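Side-chain contacts in fucose-binding lectin (Kordia periserrulae, PDB 6HTN), which binds fucose-type sugars, as seen with methyl alpha-L-fucopyranoside held in pockets between the blades of a beta-propeller lectin: residues T4-G9 against G62-R67; Y18-Q21 against K26-E29; V68-I71 against I77-L80. All blocks are in the same frame, centred on the assembly; numbering follows the deposited sequence.

Contact 1 of 3, residues T4-G9 against G62-R67; sequences TSWLDG and GQIHIR. Unlike the reference sequence in segment 4-9: Leu7 (reference Val). With MFU (methyl alpha-L-fucopyranoside), chain H; MFU (methyl alpha-L-fucopyranoside), chain G.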
# COMPACT_ATOMS: atom_id res chain seq x y z
N THR A 4 3.01 1.99 -21.05
CA THR A 4 3.81 2.76 -22.02
C THR A 4 3.23 2.50 -23.40
O THR A 4 2.51 1.48 -23.57
CB THR A 4 5.30 2.50 -21.89
OG1 THR A 4 6.01 3.55 -22.62
CG2 THR A 4 5.71 1.14 -22.39
N SER A 5 3.46 3.36 -24.36
CA SER A 5 2.87 3.17 -25.70
C SER A 5 3.76 3.88 -26.72
O SER A 5 4.52 4.82 -26.34
CB SER A 5 1.48 3.66 -25.79
OG SER A 5 1.36 5.05 -25.55
N TRP A 6 3.65 3.47 -27.98
CA TRP A 6 4.37 4.17 -29.07
C TRP A 6 3.59 3.98 -30.36
O TRP A 6 2.82 3.02 -30.49
CB TRP A 6 5.81 3.69 -29.23
CG TRP A 6 5.95 2.26 -29.67
CD1 TRP A 6 6.12 1.81 -30.95
CD2 TRP A 6 5.86 1.09 -28.85
NE1 TRP A 6 6.18 0.44 -30.98
CE2 TRP A 6 6.06 -0.04 -29.70
CE3 TRP A 6 5.73 0.87 -27.46
CZ2 TRP A 6 6.07 -1.34 -29.23
CZ3 TRP A 6 5.81 -0.41 -27.00
CH2 TRP A 6 5.93 -1.51 -27.86
N LEU A 7 3.79 4.90 -31.29
CA LEU A 7 3.22 4.81 -32.65
C LEU A 7 4.28 4.32 -33.60
O LEU A 7 5.43 4.78 -33.54
CB LEU A 7 2.77 6.19 -33.07
CG LEU A 7 1.48 6.68 -32.45
CD1 LEU A 7 1.36 8.19 -32.68
CD2 LEU A 7 0.24 5.95 -32.90
N ASP A 8 3.94 3.33 -34.42
CA ASP A 8 4.88 2.89 -35.47
C ASP A 8 4.73 3.82 -36.68
O ASP A 8 3.88 4.75 -36.67
CB ASP A 8 4.72 1.40 -35.78
CG ASP A 8 3.39 1.03 -36.40
OD1 ASP A 8 2.75 1.90 -37.08
OD2 ASP A 8 3.00 -0.16 -36.22
N GLY A 9 5.51 3.54 -37.72
CA GLY A 9 5.55 4.36 -38.95
C GLY A 9 4.21 4.44 -39.66
O GLY A 9 3.98 5.44 -40.40
N GLY A 62 13.55 2.89 -35.88
CA GLY A 62 12.17 2.46 -35.58
C GLY A 62 12.12 1.28 -34.59
O GLY A 62 11.08 0.69 -34.48
N GLN A 63 13.21 0.97 -33.93
CA GLN A 63 13.25 -0.13 -32.92
C GLN A 63 12.79 0.44 -31.57
O GLN A 63 13.39 1.44 -31.13
CB GLN A 63 14.63 -0.73 -32.79
CG GLN A 63 14.75 -1.75 -31.66
CD GLN A 63 13.86 -2.96 -31.81
OE1 GLN A 63 13.89 -3.67 -32.84
NE2 GLN A 63 13.01 -3.23 -30.82
N ILE A 64 11.80 -0.18 -30.98
CA ILE A 64 11.33 0.22 -29.61
C ILE A 64 12.33 -0.27 -28.59
O ILE A 64 12.84 -1.42 -28.64
CB ILE A 64 9.90 -0.25 -29.36
CG1 ILE A 64 9.30 0.39 -28.10
CG2 ILE A 64 9.84 -1.76 -29.24
CD1 ILE A 64 9.09 1.88 -28.23
N HIS A 65 12.57 0.56 -27.56
CA HIS A 65 13.35 0.20 -26.37
C HIS A 65 12.42 0.43 -25.18
O HIS A 65 11.71 1.47 -25.18
CB HIS A 65 14.59 1.09 -26.21
CG HIS A 65 15.51 0.97 -27.38
ND1 HIS A 65 16.67 0.24 -27.27
CD2 HIS A 65 15.42 1.47 -28.63
CE1 HIS A 65 17.29 0.29 -28.49
NE2 HIS A 65 16.53 0.99 -29.33
N ILE A 66 12.40 -0.51 -24.25
CA ILE A 66 11.49 -0.39 -23.08
C ILE A 66 12.32 -0.59 -21.83
O ILE A 66 13.23 -1.41 -21.76
CB ILE A 66 10.35 -1.43 -23.16
CG1 ILE A 66 9.60 -1.39 -24.47
CG2 ILE A 66 9.42 -1.27 -21.96
CD1 ILE A 66 8.60 -2.52 -24.68
N ARG A 67 12.00 0.20 -20.79
CA ARG A 67 12.60 0.03 -19.47
C ARG A 67 11.48 -0.02 -18.44
O ARG A 67 10.59 0.84 -18.47
CB ARG A 67 13.58 1.17 -19.17
CG ARG A 67 14.77 1.26 -20.11
CD ARG A 67 15.72 0.12 -19.92
NE ARG A 67 16.92 0.21 -20.78
CZ ARG A 67 16.97 -0.22 -22.03
NH1 ARG A 67 15.93 -0.76 -22.64
NH2 ARG A 67 18.12 -0.09 -22.68
C1 MFU H . 21.28 -0.20 -20.46
C2 MFU H . 20.94 -0.33 -18.97
C3 MFU H . 21.02 1.05 -18.34
C4 MFU H . 20.05 1.97 -19.03
C5 MFU H . 20.46 2.05 -20.53
C6 MFU H . 19.52 2.95 -21.30
O1 MFU H . 22.67 0.18 -20.49
O2 MFU H . 21.89 -1.23 -18.40
O3 MFU H . 20.77 0.93 -16.94
O4 MFU H . 18.71 1.50 -19.00
O5 MFU H . 20.37 0.68 -21.09
CM MFU H . 23.01 0.40 -21.87
C1 MFU G . 6.60 -8.13 -28.00
C2 MFU G . 6.74 -8.50 -26.52
C3 MFU G . 8.05 -8.15 -25.89
C4 MFU G . 8.25 -6.65 -26.02
C5 MFU G . 8.15 -6.42 -27.54
C6 MFU G . 8.24 -4.89 -27.83
O1 MFU G . 7.65 -8.86 -28.54
O2 MFU G . 6.66 -9.97 -26.41
O3 MFU G . 8.14 -8.48 -24.49
O4 MFU G . 7.16 -5.91 -25.42
O5 MFU G . 6.83 -6.69 -28.05
CM MFU G . 7.67 -8.69 -29.98

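Contact 2 of 3, residues Y18-Q21 against K26-E29; sequences YSLQ and KLLE. With MFU (methyl alpha-L-fucopyranoside), chain G.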
# COMPACT_ATOMS: atom_id res chain seq x y z
N TYR A 18 2.17 -3.27 -17.64
CA TYR A 18 2.95 -4.07 -16.70
C TYR A 18 2.27 -4.10 -15.34
O TYR A 18 1.87 -3.03 -14.82
CB TYR A 18 4.38 -3.53 -16.58
CG TYR A 18 5.12 -3.52 -17.90
CD1 TYR A 18 5.75 -4.67 -18.37
CD2 TYR A 18 5.07 -2.42 -18.72
CE1 TYR A 18 6.35 -4.68 -19.63
CE2 TYR A 18 5.66 -2.41 -19.96
CZ TYR A 18 6.30 -3.55 -20.42
OH TYR A 18 6.79 -3.58 -21.72
N SER A 19 2.17 -5.28 -14.77
CA SER A 19 1.53 -5.45 -13.44
C SER A 19 2.12 -6.64 -12.70
O SER A 19 2.75 -7.50 -13.30
CB SER A 19 0.05 -5.52 -13.55
OG SER A 19 -0.36 -6.71 -14.29
N LEU A 20 1.95 -6.66 -11.38
CA LEU A 20 2.48 -7.72 -10.50
C LEU A 20 1.35 -8.69 -10.27
O LEU A 20 0.28 -8.31 -9.72
CB LEU A 20 2.98 -7.12 -9.18
CG LEU A 20 3.48 -8.15 -8.19
CD1 LEU A 20 4.67 -8.91 -8.72
CD2 LEU A 20 3.80 -7.45 -6.89
N GLN A 21 1.52 -9.95 -10.66
CA GLN A 21 0.43 -10.95 -10.51
C GLN A 21 0.26 -11.38 -9.04
O GLN A 21 1.20 -11.81 -8.41
CB GLN A 21 0.70 -12.16 -11.39
CG GLN A 21 0.73 -11.80 -12.87
CD GLN A 21 1.24 -12.94 -13.73
OE1 GLN A 21 0.44 -13.83 -14.09
NE2 GLN A 21 2.53 -12.98 -14.00
N LYS A 26 4.95 -12.62 -9.82
CA LYS A 26 5.72 -12.33 -11.04
C LYS A 26 5.09 -11.22 -11.85
O LYS A 26 3.87 -11.08 -11.93
CB LYS A 26 5.88 -13.58 -11.91
CG LYS A 26 6.59 -14.66 -11.12
CD LYS A 26 7.97 -14.92 -11.41
CE LYS A 26 8.49 -16.19 -10.75
NZ LYS A 26 9.94 -16.05 -10.41
N LEU A 27 5.95 -10.44 -12.51
CA LEU A 27 5.46 -9.38 -13.41
C LEU A 27 4.82 -9.99 -14.65
O LEU A 27 5.35 -11.01 -15.20
CB LEU A 27 6.59 -8.40 -13.75
CG LEU A 27 7.14 -7.59 -12.59
CD1 LEU A 27 8.41 -6.85 -12.99
CD2 LEU A 27 6.12 -6.64 -12.03
N LEU A 28 3.73 -9.39 -15.03
CA LEU A 28 2.96 -9.68 -16.27
C LEU A 28 3.15 -8.52 -17.22
O LEU A 28 3.08 -7.32 -16.79
CB LEU A 28 1.48 -9.80 -15.88
CG LEU A 28 0.48 -9.88 -17.01
CD1 LEU A 28 0.70 -11.14 -17.83
CD2 LEU A 28 -0.95 -9.85 -16.49
N GLU A 29 3.34 -8.82 -18.50
CA GLU A 29 3.33 -7.81 -19.58
C GLU A 29 2.17 -8.11 -20.51
O GLU A 29 2.13 -9.28 -21.03
CB GLU A 29 4.63 -7.84 -20.36
CG GLU A 29 4.66 -6.89 -21.53
CD GLU A 29 5.89 -7.02 -22.40
OE1 GLU A 29 6.34 -8.18 -22.64
OE2 GLU A 29 6.45 -5.95 -22.83
C1 MFU G . 6.60 -8.13 -28.00
C2 MFU G . 6.74 -8.50 -26.52
C3 MFU G . 8.05 -8.15 -25.89
C4 MFU G . 8.25 -6.65 -26.02
C5 MFU G . 8.15 -6.42 -27.54
C6 MFU G . 8.24 -4.89 -27.83
O1 MFU G . 7.65 -8.86 -28.54
O2 MFU G . 6.66 -9.97 -26.41
O3 MFU G . 8.14 -8.48 -24.49
O4 MFU G . 7.16 -5.91 -25.42
O5 MFU G . 6.83 -6.69 -28.05
CM MFU G . 7.67 -8.69 -29.98

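Contact 3 of 3, residues V68-I71 against I77-L80; sequences VYAI and IIEL. With MFU (methyl alpha-L-fucopyranoside), chain H.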
# COMPACT_ATOMS: atom_id res chain seq x y z
N VAL A 68 11.54 -1.03 -17.59
CA VAL A 68 10.51 -1.29 -16.55
C VAL A 68 11.24 -1.32 -15.21
O VAL A 68 12.30 -1.93 -15.09
CB VAL A 68 9.82 -2.65 -16.85
CG1 VAL A 68 8.85 -3.05 -15.81
CG2 VAL A 68 9.14 -2.62 -18.18
N TYR A 69 10.66 -0.67 -14.21
CA TYR A 69 11.25 -0.48 -12.87
C TYR A 69 10.28 -0.94 -11.79
O TYR A 69 9.12 -0.50 -11.77
CB TYR A 69 11.64 1.00 -12.67
CG TYR A 69 12.61 1.53 -13.70
CD1 TYR A 69 13.97 1.33 -13.53
CD2 TYR A 69 12.15 2.10 -14.87
CE1 TYR A 69 14.87 1.75 -14.51
CE2 TYR A 69 13.02 2.50 -15.86
CZ TYR A 69 14.38 2.31 -15.69
OH TYR A 69 15.25 2.65 -16.70
N ALA A 70 10.74 -1.82 -10.92
CA ALA A 70 9.93 -2.36 -9.83
C ALA A 70 10.80 -2.54 -8.61
O ALA A 70 12.00 -2.35 -8.69
CB ALA A 70 9.29 -3.68 -10.23
N ILE A 71 10.19 -2.88 -7.50
CA ILE A 71 10.94 -3.27 -6.28
C ILE A 71 11.12 -4.79 -6.30
O ILE A 71 10.14 -5.53 -6.42
CB ILE A 71 10.25 -2.79 -5.01
CG1 ILE A 71 9.92 -1.29 -5.07
CG2 ILE A 71 11.14 -3.14 -3.82
CD1 ILE A 71 11.07 -0.42 -5.50
N ILE A 77 15.43 -1.55 -6.03
CA ILE A 77 14.90 -1.31 -7.38
C ILE A 77 15.54 -2.27 -8.38
O ILE A 77 16.77 -2.43 -8.38
CB ILE A 77 15.02 0.16 -7.82
CG1 ILE A 77 14.24 1.05 -6.83
CG2 ILE A 77 14.54 0.35 -9.24
CD1 ILE A 77 14.59 2.53 -6.90
N ILE A 78 14.69 -2.90 -9.20
CA ILE A 78 15.13 -3.73 -10.34
C ILE A 78 14.76 -3.00 -11.62
O ILE A 78 13.68 -2.38 -11.70
CB ILE A 78 14.55 -5.15 -10.29
CG1 ILE A 78 13.03 -5.18 -10.40
CG2 ILE A 78 15.01 -5.84 -9.03
CD1 ILE A 78 12.47 -6.59 -10.62
N GLU A 79 15.64 -3.07 -12.61
CA GLU A 79 15.44 -2.48 -13.93
C GLU A 79 15.41 -3.64 -14.95
O GLU A 79 16.40 -4.36 -14.97
CB GLU A 79 16.54 -1.50 -14.26
CG GLU A 79 16.43 -0.96 -15.69
CD GLU A 79 17.57 -0.05 -16.11
OE1 GLU A 79 18.75 -0.39 -15.79
OE2 GLU A 79 17.29 0.97 -16.83
N LEU A 80 14.36 -3.74 -15.70
CA LEU A 80 14.22 -4.74 -16.79
C LEU A 80 14.21 -4.01 -18.13
O LEU A 80 13.51 -2.98 -18.31
CB LEU A 80 12.98 -5.57 -16.56
CG LEU A 80 12.97 -6.27 -15.21
CD1 LEU A 80 11.57 -6.81 -14.93
CD2 LEU A 80 14.04 -7.35 -15.07
C1 MFU H . 21.28 -0.20 -20.46
C2 MFU H . 20.94 -0.33 -18.97
C3 MFU H . 21.02 1.05 -18.34
C4 MFU H . 20.05 1.97 -19.03
C5 MFU H . 20.46 2.05 -20.53
C6 MFU H . 19.52 2.95 -21.30
O1 MFU H . 22.67 0.18 -20.49
O2 MFU H . 21.89 -1.23 -18.40
O3 MFU H . 20.77 0.93 -16.94
O4 MFU H . 18.71 1.50 -19.00
O5 MFU H . 20.37 0.68 -21.09
CM MFU H . 23.01 0.40 -21.87

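Contact 1 of 3, residues T4-G9 against G62-R67
Ile64 lies against one face of the Trp6 indole. Its CB stands 3.9 Å from Trp6 CE2, near the bond shared by the two rings. From there CG1, anti to the backbone N (chi1 -168°), reaches over the six-membered ring, 3.5 Å from its centroid and 6° off the normal, a CH-pi contact. CD1 at the tip turns back toward the five-membered ring and lies 3.4 Å from Trp6 CD2. The other branch, CG2, spans the ring margin and the ligand, being 3.8 Å from both Trp6 CZ2 and C6 of one methyl fucoside. Ile66 adds a looser touch, its CD1 4.2 Å from Trp6 CZ3. No hydrogen bond joins the segments; the strands belong to successive sheets, and their axes, 9.4 Å apart, leave room for side chains between them. Arg67 serves the next pocket: NE donates to O4 of a second fucoside (2.8 Å), NH2 to O5 and to Asp83 in a salt bridge, and NH1 to Ile66 O, which helps to hold the group. The junction is apolar, kept by dispersion and CH-pi contacts; the same isoleucines also turn apolar atoms to the sugar methyl C6, Ile66 through CD1 (4.0 Å).

Contact 2 of 3, residues Y18-Q21 against K26-E29
Tyr18 and Glu29 meet through complementary torsions: the Tyr18 ring leaves CB anti to the carbonyl carbon (chi1 -59°), whereas Glu29 sends CG anti to its backbone N (chi1 177°) and stays extended. The two side chains therefore run alongside one another in the same direction, Tyr18 CE1 lying 3.4 Å from Glu29 CG. At their ends Tyr18 OH donates to Glu29 OE2 over 2.6 Å, meeting the oxygen on its anti side and 27° out of the carboxylate plane. OE2 also accepts from O4 of the bound fucoside (2.7 Å), and OE1 accepts a hydrogen bond from the sugar O3 (2.6 Å) and another from the backbone N of Leu42. Several donors converging on one carboxylate would favour its ionised form, and the tyrosine probably fixes its rotation as a second-shell residue. The backbone pairing is regular antiparallel: Ser19 and Leu28 form a hydrogen-bonded pair, with Leu28 N to Ser19 O at 2.7 Å. Toward the turn, Lys26 O accepts twice, from Gln21 N (2.9 Å) and from Gln21 NE2 (3.1 Å), which approach from opposite faces of the carbonyl plane; NE2 is bonded to Asn44 as well. On the face of Ser19 and Leu28, Gln21 CG packs on Leu28 CB at 3.7 Å. The segments form the turn end of the hairpin of strands 13-20 and 27-32. Tyr18 leans on Ile66 and Val68 of strand 64-71 and on Trp87 of strand 87-89, while Glu144 of the second subunit packs against Leu28.

Contact 3 of 3, residues V68-I71 against I77-L80
A fucose pocket takes its acidic wall from this hairpin, where Tyr69 supports Glu79. Glu79 CG lies opposite the backbone N (chi1 175°) and the chain stays extended, which carries the carboxylate out alongside the tyrosine ring. Tyr69 OH donates to Glu79 OE2 at 2.6 Å, reaching it on the anti side and 26° out of plane; the fucoside's O4 is equally near to OE2, at 2.6 Å, and its O3 gives a bond of 2.7 Å to OE1. The side chains lie side by side and point the same way, Tyr69 CE1 3.3 Å from Glu79 CG, with ring and carboxylate planes 34° apart. Both residues point to the same face as Ile71 and Ile77, where Ile71 CD1 meets Ile77 CG1 at 3.7 Å; Ile77 CG2 lies near the edge of the Tyr69 ring. Val68 with Leu80 and Ala70 with Ile78 are hydrogen-bonded pairs, each joined twice, as by Leu80 N to Val68 O (2.8 Å) and Ile78 N to Ala70 O (2.8 Å). Strands 64-71 and 77-82 run side by side in the centre of a four-stranded sheet, between 53-58 and 87-89, and their Tyr69 and Ile77 face strand 114-121 of the next sheet.

In the fold
From the N terminus, strand 3-7 is the outer strand of the first four-stranded sheet; 52 residues after segment 4-9, strand 64-71 of the second sheet packs on it in contact 1, closing the long loop. Contact 2 is nested inside that loop as the strand ends next to the turn of hairpin 13-20/27-32. Contact 3 follows in series, a second hairpin starting on the strand that contact 1 uses. None cross. The two hairpins occupy equivalent places in successive sheets and pack together through Leu27 and Leu80. One fucoside touches contacts 1 and 2 and so lies between the first two blades; another touches contacts 1 and 3, with Trp137 reaching it from the third.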